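Local atomic coordinates of LbaCas13a H328A (C2c2) (Lachnospiraceae bacterium NK4A179, PDB entry 5WLH), a protein that binds a precursor CRISPR RNA as guide and, as a Cas13a nuclease, uses it to recognise and cleave RNA, probably through paired HEPN domains. Residues A[176-181]-A[207-212]; A[1210-1215]-A[1223-1228]; A[1243-1248]-A[1263-1268]. All coordinates share one frame; numbering follows the deposited sequence.

In the fold
The three contacts follow one another along the chain. Interaction 1 stands far from the others, its centre about 68 Å from that of interaction 2 and about 55 Å from that of interaction 3; it belongs to the N-terminal helices and its nearest atom is about 16 Å from the bound RNA. Interactions 2 and 3 share the C-terminal region that carries the second HEPN domain in Cas13a enzymes. Their centres are about 25 Å apart and their nearest atoms about 7 Å, without touching. Both approach the RNA more closely, to about 8 Å and 7 Å at the nearest atoms. Helix 1239-1250 of interaction 3 carries Arg1246 and Asn1247, the start of an RNxxxH sequence that in HEPN ribonucleases belongs to the active site, so interaction 3 probably lies beside it.

Interaction 1 of 3, residues A[176-181]-A[207-212]; sequences DIIDRI and FDLPYS
Ile178 carries this small contact with one methyl group. Its CD1 meets Phe207 CD2 at 4.2 Å and also Leu209 CD1 at 4.2 Å, so a single carbon touches two side chains of the loop at once. The isoleucine gets there by stretching: CD1 lies anti to CA (chi2 164°), which carries the methyl away from helix 175-185 and bridges backbones whose nearest CA atoms, those of Ile178 and Phe207, are 9.8 Å apart. The methyl comes to the Phe207 ring obliquely. Only 83 Å² is buried between the segments, and the packing is purely apolar.

Phe207 and Leu209 owe their placement to the way helix 193-206 ends. Asp208 takes a positive phi of 53° and is the C-prime residue of a Schellman motif, in which Leu209 N bonds back to Met204 O and Asp208 N to Asn205 O. This turns the chain so that Phe207 and Leu209, on either side of Asp208 in sequence, both send their CB toward the isoleucine. Leu209 also packs on Met204, the hydrophobic pairing classically seen across a Schellman motif, and Ile178 rests on the same methionine.

The polar side chains of 176-181 work elsewhere. One turn apart, Arg180 NE forms a salt bridge with Asp176 OD2 at 2.7 Å; NE meets OD2 from above the carboxylate plane (36° out of it), and the oxygen in turn lies off the guanidinium plane, while Arg180 NH2 reaches Asp356. Asp179 is salt-bridged to Lys200, a charged tie between helices 175-185 and 193-206.

Interaction 2 of 3, residues A[1210-1215]-A[1223-1228]; sequences GEFYRY and SDCYAS
Phe1212 of helix 1205-1216 meets the loop that trails this helix, ahead of helix 1230-1233, with the rim of its ring: CE1 lies 3.9 Å from Tyr1226 CB, and Cys1225 SG sits at the same edge, 4.3 Å from Phe1212 CE1, a sulfur-aromatic contact. With CG anti to the backbone N (chi1 -176°), the ring is carried toward the loop, and Tyr1215 CD2 lies over one face, offset toward the rim.

Tyr1213 follows, its CE1 3.6 Å from Tyr1226 CB; the two tyrosine rings sit obliquely, planes 32° apart. Its hydroxyl donates a short 2.5 Å hydrogen bond to Asp1224 OD2, arriving on the syn side, 17° out of the carboxylate plane. Asp1224, just ahead of the type I turn from Cys1225 to Ser1228, makes an Asx motif by accepting with OD1 from Ala1227 N within it, at 3.0 Å and from above the carboxylate plane. The aspartate thus ties the end of Tyr1213 to the turn; an alanine here would probably leave the tyrosine hydroxyl without its acceptor and the turn less firmly fixed.

Past Tyr1213, Tyr1215 OH bonds to Thr1154 O, while Tyr1226 also packs on Leu1133 of helix 1106-1145 and Met1179 of helix 1171-1180.

Interaction 3 of 3, residues A[1243-1248]-A[1263-1268]; sequences TELRNY and LGIYSE
Leu1245 and Tyr1248 of helix 1239-1250 pack against Ile1265 and Glu1268 of helix 1262-1273. The short segments run roughly antiparallel, crossing at -140°, with axes 11.5 Å apart, so the gap is spanned by side chains rather than by close backbones.

The tightly packed part is apolar and is made by the buried Leu1245, Tyr1248 and Ile1265. Ile1265 CD1 comes to the edge of the Tyr1248 ring, near its plane, 3.8 Å from Tyr1248 CE2, the two side chains crossing at about a right angle. The other branch, Ile1265 CG2, lies 4.2 Å from Leu1245 CD1. Leu1245 has its CG anti to the backbone N (chi1 169°) and thereby extends both methyls across: CD2 lies 3.8 Å from Glu1268 CG, so the aliphatic stem of the glutamate, approaching from the opposite direction, serves as hydrophobic surface.

Toward the carboxylate the contact opens to solvent. Glu1268 is partly exposed; its extended chain brings OE2 to 3.9 Å from Leu1245 CD1, a plain van der Waals touch, while OE1 is salt-bridged to Arg1272. The exposed Glu1244 keeps its OE2 6.9 Å from Glu1268 OE1, two like charges, not in contact, whose mutual repulsion is probably weak at this distance, the more so as Glu1268 OE1 is paired with Arg1272.

Arg1246 and Asn1247, which begin the RNxxxH signature of HEPN ribonucleases, lie off this interface; Arg1246 makes salt bridges to Glu1130 and Glu1250. The Tyr1248 ring has a cation-pi contact with Arg1260. Cohesion between the segments therefore rests on van der Waals contact, while the polar ends of Tyr1248 and Glu1268 find their partners, Asp1259 and Arg1272, outside the two segments.

Interaction 1 of 3, residues A[176-181]-A[207-212]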
loop_
_atom_site.group_PDB
_atom_site.type_symbol
_atom_site.label_atom_id
_atom_site.label_comp_id
_atom_site.label_asym_id
_atom_site.label_seq_id
_atom_site.Cartn_x
_atom_site.Cartn_y
_atom_site.Cartn_z
ATOM N N ASP A 176 -21.160 -37.093 -15.573
ATOM C CA ASP A 176 -20.556 -35.793 -15.856
ATOM C C ASP A 176 -21.328 -34.667 -15.180
ATOM O O ASP A 176 -20.732 -33.682 -14.729
ATOM C CB ASP A 176 -20.478 -35.561 -17.365
ATOM C CG ASP A 176 -19.689 -34.309 -17.724
ATOM O OD1 ASP A 176 -18.488 -34.231 -17.377
ATOM O OD2 ASP A 176 -20.273 -33.400 -18.347
ATOM N N ILE A 177 -22.653 -34.787 -15.109
ATOM C CA ILE A 177 -23.438 -33.837 -14.329
ATOM C C ILE A 177 -23.013 -33.881 -12.866
ATOM O O ILE A 177 -22.848 -32.839 -12.218
ATOM C CB ILE A 177 -24.938 -34.130 -14.489
ATOM C CG1 ILE A 177 -25.406 -33.760 -15.901
ATOM C CG2 ILE A 177 -25.741 -33.393 -13.431
ATOM C CD1 ILE A 177 -26.691 -34.439 -16.307
ATOM N N ILE A 178 -22.816 -35.086 -12.329
ATOM C CA ILE A 178 -22.374 -35.226 -10.945
ATOM C C ILE A 178 -20.990 -34.610 -10.767
ATOM O O ILE A 178 -20.741 -33.855 -9.817
ATOM C CB ILE A 178 -22.402 -36.708 -10.530
ATOM C CG1 ILE A 178 -23.851 -37.169 -10.351
ATOM C CG2 ILE A 178 -21.583 -36.926 -9.262
ATOM C CD1 ILE A 178 -24.038 -38.673 -10.311
ATOM N N ASP A 179 -20.074 -34.908 -11.692
ATOM C CA ASP A 179 -18.733 -34.341 -11.614
ATOM C C ASP A 179 -18.771 -32.820 -11.675
ATOM O O ASP A 179 -18.034 -32.146 -10.948
ATOM C CB ASP A 179 -17.860 -34.897 -12.736
ATOM C CG ASP A 179 -17.337 -36.280 -12.427
ATOM O OD1 ASP A 179 -17.601 -36.771 -11.312
ATOM O OD2 ASP A 179 -16.652 -36.870 -13.291
ATOM N N ARG A 180 -19.626 -32.261 -12.533
ATOM C CA ARG A 180 -19.711 -30.809 -12.648
ATOM C C ARG A 180 -20.301 -30.187 -11.392
ATOM O O ARG A 180 -19.826 -29.143 -10.927
ATOM C CB ARG A 180 -20.539 -30.432 -13.877
ATOM C CG ARG A 180 -19.724 -30.416 -15.156
ATOM C CD ARG A 180 -20.584 -30.582 -16.402
ATOM N NE ARG A 180 -19.735 -30.863 -17.554
ATOM C CZ ARG A 180 -19.199 -29.925 -18.325
ATOM N NH1 ARG A 180 -19.446 -28.646 -18.075
ATOM N NH2 ARG A 180 -18.424 -30.264 -19.345
ATOM N N ILE A 181 -21.336 -30.816 -10.831
ATOM C CA ILE A 181 -22.006 -30.280 -9.649
ATOM C C ILE A 181 -21.070 -30.280 -8.451
ATOM O O ILE A 181 -21.063 -29.339 -7.645
ATOM C CB ILE A 181 -23.279 -31.091 -9.357
ATOM C CG1 ILE A 181 -24.390 -30.704 -10.329
ATOM C CG2 ILE A 181 -23.729 -30.884 -7.932
ATOM C CD1 ILE A 181 -25.712 -31.326 -9.998
ATOM N N PHE A 207 -28.388 -42.427 -8.186
ATOM C CA PHE A 207 -28.956 -42.334 -9.519
ATOM C C PHE A 207 -28.755 -43.608 -10.329
ATOM O O PHE A 207 -28.889 -43.582 -11.557
ATOM C CB PHE A 207 -28.389 -41.107 -10.224
ATOM C CG PHE A 207 -28.845 -39.820 -9.591
ATOM C CD1 PHE A 207 -30.177 -39.440 -9.676
ATOM C CD2 PHE A 207 -27.969 -39.021 -8.872
ATOM C CE1 PHE A 207 -30.618 -38.272 -9.086
ATOM C CE2 PHE A 207 -28.406 -37.848 -8.281
ATOM C CZ PHE A 207 -29.735 -37.476 -8.388
ATOM N N ASP A 208 -28.464 -44.719 -9.649
ATOM C CA ASP A 208 -28.374 -46.055 -10.250
ATOM C C ASP A 208 -27.435 -46.080 -11.454
ATOM O O ASP A 208 -27.744 -46.651 -12.503
ATOM C CB ASP A 208 -29.763 -46.572 -10.625
ATOM C CG ASP A 208 -30.691 -46.651 -9.432
ATOM O OD1 ASP A 208 -30.335 -47.342 -8.455
ATOM O OD2 ASP A 208 -31.774 -46.021 -9.468
ATOM N N LEU A 209 -26.265 -45.449 -11.292
ATOM C CA LEU A 209 -25.231 -45.449 -12.313
ATOM C C LEU A 209 -24.094 -46.349 -11.862
ATOM O O LEU A 209 -23.649 -46.233 -10.714
ATOM C CB LEU A 209 -24.712 -44.024 -12.574
ATOM C CG LEU A 209 -25.788 -42.996 -12.972
ATOM C CD1 LEU A 209 -25.199 -41.596 -13.128
ATOM C CD2 LEU A 209 -26.509 -43.424 -14.262
ATOM N N PRO A 210 -23.628 -47.277 -12.698
ATOM C CA PRO A 210 -22.544 -48.163 -12.262
ATOM C C PRO A 210 -21.308 -47.354 -11.913
ATOM O O PRO A 210 -20.900 -46.454 -12.650
ATOM C CB PRO A 210 -22.310 -49.068 -13.477
ATOM C CG PRO A 210 -23.624 -49.068 -14.183
ATOM C CD PRO A 210 -24.139 -47.656 -14.025
ATOM N N TYR A 211 -20.727 -47.682 -10.764
ATOM C CA TYR A 211 -19.604 -46.923 -10.250
ATOM C C TYR A 211 -18.832 -47.784 -9.273
ATOM O O TYR A 211 -19.423 -48.496 -8.456
ATOM C CB TYR A 211 -20.078 -45.644 -9.562
ATOM C CG TYR A 211 -18.947 -44.743 -9.186
ATOM C CD1 TYR A 211 -18.223 -44.077 -10.160
ATOM C CD2 TYR A 211 -18.611 -44.541 -7.860
ATOM C CE1 TYR A 211 -17.189 -43.234 -9.827
ATOM C CE2 TYR A 211 -17.569 -43.693 -7.515
ATOM C CZ TYR A 211 -16.870 -43.045 -8.506
ATOM O OH TYR A 211 -15.821 -42.224 -8.187
ATOM N N SER A 212 -17.510 -47.690 -9.339
ATOM C CA SER A 212 -16.665 -48.387 -8.390
ATOM C C SER A 212 -15.640 -47.416 -7.833
ATOM O O SER A 212 -14.976 -46.703 -8.591
ATOM C CB SER A 212 -15.991 -49.599 -9.045
ATOM O OG SER A 212 -16.981 -50.571 -9.345
#

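Interaction 2 of 3, residues A[1210-1215]-A[1223-1228]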
loop_
_atom_site.group_PDB
_atom_site.type_symbol
_atom_site.label_atom_id
_atom_site.label_comp_id
_atom_site.label_asym_id
_atom_site.label_seq_id
_atom_site.Cartn_x
_atom_site.Cartn_y
_atom_site.Cartn_z
ATOM N N GLY A 1210 30.496 3.864 4.084
ATOM C CA GLY A 1210 31.954 3.892 4.043
ATOM C C GLY A 1210 32.568 3.985 5.426
ATOM O O GLY A 1210 33.509 3.258 5.755
ATOM N N GLU A 1211 32.026 4.861 6.266
ATOM C CA GLU A 1211 32.560 4.997 7.612
ATOM C C GLU A 1211 32.359 3.723 8.417
ATOM O O GLU A 1211 33.238 3.321 9.191
ATOM C CB GLU A 1211 31.902 6.188 8.300
ATOM C CG GLU A 1211 32.247 7.486 7.635
ATOM C CD GLU A 1211 31.290 8.593 7.999
ATOM O OE1 GLU A 1211 30.278 8.309 8.682
ATOM O OE2 GLU A 1211 31.549 9.743 7.593
ATOM N N PHE A 1212 31.207 3.069 8.251
ATOM C CA PHE A 1212 30.973 1.809 8.943
ATOM C C PHE A 1212 32.027 0.782 8.572
ATOM O O PHE A 1212 32.542 0.066 9.441
ATOM C CB PHE A 1212 29.593 1.266 8.596
ATOM C CG PHE A 1212 29.241 0.032 9.337
ATOM C CD1 PHE A 1212 29.636 -1.228 8.858
ATOM C CD2 PHE A 1212 28.527 0.106 10.510
ATOM C CE1 PHE A 1212 29.307 -2.367 9.547
ATOM C CE2 PHE A 1212 28.196 -1.040 11.208
ATOM C CZ PHE A 1212 28.580 -2.284 10.719
ATOM N N TYR A 1213 32.335 0.685 7.280
ATOM C CA TYR A 1213 33.403 -0.198 6.826
ATOM C C TYR A 1213 34.712 0.105 7.546
ATOM O O TYR A 1213 35.431 -0.813 7.941
ATOM C CB TYR A 1213 33.570 -0.067 5.316
ATOM C CG TYR A 1213 32.698 -1.023 4.518
ATOM C CD1 TYR A 1213 31.340 -0.760 4.309
ATOM C CD2 TYR A 1213 33.229 -2.195 3.973
ATOM C CE1 TYR A 1213 30.540 -1.631 3.571
ATOM C CE2 TYR A 1213 32.431 -3.073 3.243
ATOM C CZ TYR A 1213 31.091 -2.785 3.044
ATOM O OH TYR A 1213 30.297 -3.658 2.326
ATOM N N ARG A 1214 35.024 1.389 7.755
ATOM C CA ARG A 1214 36.253 1.757 8.451
ATOM C C ARG A 1214 36.157 1.539 9.954
ATOM O O ARG A 1214 37.188 1.356 10.610
ATOM C CB ARG A 1214 36.632 3.211 8.143
ATOM C CG ARG A 1214 36.702 3.459 6.647
ATOM C CD ARG A 1214 38.129 3.540 6.118
ATOM N NE ARG A 1214 39.064 4.131 7.069
ATOM C CZ ARG A 1214 40.216 3.579 7.443
ATOM N NH1 ARG A 1214 40.592 2.397 6.979
ATOM N NH2 ARG A 1214 40.989 4.214 8.305
ATOM N N TYR A 1215 34.948 1.525 10.507
ATOM C CA TYR A 1215 34.750 1.059 11.871
ATOM C C TYR A 1215 35.001 -0.437 11.979
ATOM O O TYR A 1215 35.744 -0.896 12.851
ATOM C CB TYR A 1215 33.329 1.396 12.331
ATOM C CG TYR A 1215 32.766 0.469 13.389
ATOM C CD1 TYR A 1215 33.298 0.437 14.672
ATOM C CD2 TYR A 1215 31.677 -0.354 13.111
ATOM C CE1 TYR A 1215 32.789 -0.385 15.630
ATOM C CE2 TYR A 1215 31.156 -1.183 14.063
ATOM C CZ TYR A 1215 31.703 -1.201 15.321
ATOM O OH TYR A 1215 31.181 -2.031 16.273
ATOM N N SER A 1223 35.776 -10.255 6.310
ATOM C CA SER A 1223 36.268 -9.201 5.439
ATOM C C SER A 1223 35.227 -8.125 5.161
ATOM O O SER A 1223 35.587 -7.068 4.631
ATOM C CB SER A 1223 36.764 -9.789 4.109
ATOM O OG SER A 1223 37.912 -10.596 4.308
ATOM N N ASP A 1224 33.953 -8.357 5.508
ATOM C CA ASP A 1224 32.891 -7.375 5.259
ATOM C C ASP A 1224 31.786 -7.598 6.298
ATOM O O ASP A 1224 30.820 -8.326 6.051
ATOM C CB ASP A 1224 32.356 -7.476 3.835
ATOM C CG ASP A 1224 31.416 -6.326 3.473
ATOM O OD1 ASP A 1224 30.831 -5.718 4.392
ATOM O OD2 ASP A 1224 31.273 -6.011 2.272
ATOM N N CYS A 1225 31.928 -6.928 7.445
ATOM C CA CYS A 1225 30.935 -7.034 8.508
ATOM C C CYS A 1225 29.580 -6.486 8.064
ATOM O O CYS A 1225 28.532 -7.028 8.430
ATOM C CB CYS A 1225 31.429 -6.289 9.750
ATOM S SG CYS A 1225 30.255 -6.268 11.126
ATOM N N TYR A 1226 29.581 -5.398 7.295
ATOM C CA TYR A 1226 28.320 -4.820 6.825
ATOM C C TYR A 1226 27.485 -5.858 6.089
ATOM O O TYR A 1226 26.258 -5.933 6.264
ATOM C CB TYR A 1226 28.625 -3.635 5.911
ATOM C CG TYR A 1226 27.452 -3.025 5.192
ATOM C CD1 TYR A 1226 27.021 -3.539 3.970
ATOM C CD2 TYR A 1226 26.793 -1.910 5.709
ATOM C CE1 TYR A 1226 25.970 -2.988 3.304
ATOM C CE2 TYR A 1226 25.729 -1.339 5.032
ATOM C CZ TYR A 1226 25.327 -1.892 3.827
ATOM O OH TYR A 1226 24.284 -1.352 3.124
ATOM N N ALA A 1227 28.139 -6.669 5.269
ATOM C CA ALA A 1227 27.478 -7.673 4.453
ATOM C C ALA A 1227 27.302 -9.008 5.165
ATOM O O ALA A 1227 26.820 -9.962 4.542
ATOM C CB ALA A 1227 28.264 -7.883 3.147
ATOM N N SER A 1228 27.691 -9.117 6.440
ATOM C CA SER A 1228 27.575 -10.396 7.129
ATOM C C SER A 1228 26.113 -10.805 7.215
ATOM O O SER A 1228 25.252 -9.998 7.577
ATOM C CB SER A 1228 28.191 -10.324 8.527
ATOM O OG SER A 1228 28.314 -11.626 9.078
#

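Interaction 3 of 3, residues A[1243-1248]-A[1263-1268]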
loop_
_atom_site.group_PDB
_atom_site.type_symbol
_atom_site.label_atom_id
_atom_site.label_comp_id
_atom_site.label_asym_id
_atom_site.label_seq_id
_atom_site.Cartn_x
_atom_site.Cartn_y
_atom_site.Cartn_z
ATOM N N THR A 1243 22.047 -1.270 -5.331
ATOM C CA THR A 1243 22.387 0.126 -5.074
ATOM C C THR A 1243 22.193 0.978 -6.315
ATOM O O THR A 1243 21.639 2.084 -6.244
ATOM C CB THR A 1243 23.839 0.230 -4.605
ATOM O OG1 THR A 1243 24.013 -0.598 -3.458
ATOM C CG2 THR A 1243 24.172 1.672 -4.260
ATOM N N GLU A 1244 22.644 0.473 -7.465
ATOM C CA GLU A 1244 22.483 1.218 -8.705
ATOM C C GLU A 1244 21.013 1.447 -9.020
ATOM O O GLU A 1244 20.626 2.549 -9.427
ATOM C CB GLU A 1244 23.163 0.477 -9.853
ATOM C CG GLU A 1244 22.981 1.165 -11.199
ATOM C CD GLU A 1244 24.070 0.788 -12.184
ATOM O OE1 GLU A 1244 25.194 1.322 -12.064
ATOM O OE2 GLU A 1244 23.807 -0.059 -13.063
ATOM N N LEU A 1245 20.182 0.415 -8.848
ATOM C CA LEU A 1245 18.755 0.569 -9.124
ATOM C C LEU A 1245 18.124 1.580 -8.166
ATOM O O LEU A 1245 17.374 2.468 -8.579
ATOM C CB LEU A 1245 18.069 -0.790 -9.026
ATOM C CG LEU A 1245 16.535 -0.772 -9.029
ATOM C CD1 LEU A 1245 16.019 -0.209 -10.342
ATOM C CD2 LEU A 1245 16.016 -2.212 -8.794
ATOM N N ARG A 1246 18.427 1.460 -6.872
ATOM C CA ARG A 1246 17.917 2.406 -5.890
ATOM C C ARG A 1246 18.286 3.832 -6.275
ATOM O O ARG A 1246 17.445 4.741 -6.265
ATOM C CB ARG A 1246 18.491 2.042 -4.515
ATOM C CG ARG A 1246 18.000 2.897 -3.370
ATOM C CD ARG A 1246 19.003 3.946 -2.943
ATOM N NE ARG A 1246 18.379 4.913 -2.042
ATOM C CZ ARG A 1246 18.254 4.733 -0.734
ATOM N NH1 ARG A 1246 18.721 3.622 -0.165
ATOM N NH2 ARG A 1246 17.657 5.658 0.009
ATOM N N ASN A 1247 19.554 4.040 -6.633
ATOM C CA ASN A 1247 19.996 5.382 -6.989
ATOM C C ASN A 1247 19.323 5.850 -8.261
ATOM O O ASN A 1247 18.939 7.020 -8.372
ATOM C CB ASN A 1247 21.513 5.416 -7.152
ATOM C CG ASN A 1247 22.253 5.336 -5.829
ATOM O OD1 ASN A 1247 21.701 5.618 -4.761
ATOM N ND2 ASN A 1247 23.522 4.967 -5.899
ATOM N N TYR A 1248 19.184 4.951 -9.240
ATOM C CA TYR A 1248 18.531 5.313 -10.487
ATOM C C TYR A 1248 17.150 5.882 -10.213
ATOM O O TYR A 1248 16.781 6.939 -10.731
ATOM C CB TYR A 1248 18.446 4.088 -11.393
ATOM C CG TYR A 1248 17.922 4.377 -12.772
ATOM C CD1 TYR A 1248 18.780 4.722 -13.803
ATOM C CD2 TYR A 1248 16.562 4.311 -13.044
ATOM C CE1 TYR A 1248 18.303 4.983 -15.060
ATOM C CE2 TYR A 1248 16.077 4.579 -14.294
ATOM C CZ TYR A 1248 16.953 4.917 -15.304
ATOM O OH TYR A 1248 16.467 5.186 -16.567
ATOM N N LEU A 1263 8.007 -0.013 -16.985
ATOM C CA LEU A 1263 7.838 -1.461 -16.901
ATOM C C LEU A 1263 9.154 -2.159 -16.623
ATOM O O LEU A 1263 9.193 -3.155 -15.897
ATOM C CB LEU A 1263 7.230 -2.010 -18.191
ATOM C CG LEU A 1263 5.715 -1.871 -18.261
ATOM C CD1 LEU A 1263 5.280 -2.327 -19.636
ATOM C CD2 LEU A 1263 5.021 -2.715 -17.190
ATOM N N GLY A 1264 10.244 -1.662 -17.207
ATOM C CA GLY A 1264 11.533 -2.291 -16.974
ATOM C C GLY A 1264 12.021 -2.094 -15.551
ATOM O O GLY A 1264 12.664 -2.978 -14.980
ATOM N N ILE A 1265 11.747 -0.926 -14.975
ATOM C CA ILE A 1265 12.140 -0.680 -13.591
ATOM C C ILE A 1265 11.297 -1.528 -12.653
ATOM O O ILE A 1265 11.826 -2.207 -11.765
ATOM C CB ILE A 1265 12.025 0.813 -13.258
ATOM C CG1 ILE A 1265 13.051 1.622 -14.059
ATOM C CG2 ILE A 1265 12.265 1.045 -11.739
ATOM C CD1 ILE A 1265 12.627 3.078 -14.298
ATOM N N TYR A 1266 9.972 -1.517 -12.850
ATOM C CA TYR A 1266 9.108 -2.381 -12.057
ATOM C C TYR A 1266 9.507 -3.841 -12.234
ATOM O O TYR A 1266 9.484 -4.624 -11.276
ATOM C CB TYR A 1266 7.643 -2.154 -12.445
ATOM C CG TYR A 1266 7.009 -1.030 -11.659
ATOM C CD1 TYR A 1266 7.314 0.297 -11.940
ATOM C CD2 TYR A 1266 6.135 -1.306 -10.603
ATOM C CE1 TYR A 1266 6.747 1.339 -11.191
ATOM C CE2 TYR A 1266 5.569 -0.284 -9.857
ATOM C CZ TYR A 1266 5.896 1.024 -10.140
ATOM O OH TYR A 1266 5.344 2.036 -9.390
ATOM N N SER A 1267 9.920 -4.216 -13.450
ATOM C CA SER A 1267 10.366 -5.587 -13.678
ATOM C C SER A 1267 11.591 -5.902 -12.837
ATOM O O SER A 1267 11.702 -7.000 -12.282
ATOM C CB SER A 1267 10.709 -5.823 -15.159
ATOM O OG SER A 1267 9.568 -5.750 -15.970
ATOM N N GLU A 1268 12.532 -4.961 -12.752
ATOM C CA GLU A 1268 13.745 -5.265 -12.008
ATOM C C GLU A 1268 13.487 -5.256 -10.508
ATOM O O GLU A 1268 14.103 -6.038 -9.772
ATOM C CB GLU A 1268 14.870 -4.298 -12.375
ATOM C CG GLU A 1268 16.168 -4.708 -11.681
ATOM C CD GLU A 1268 17.348 -3.849 -12.062
ATOM O OE1 GLU A 1268 18.434 -4.091 -11.501
ATOM O OE2 GLU A 1268 17.189 -2.938 -12.905
#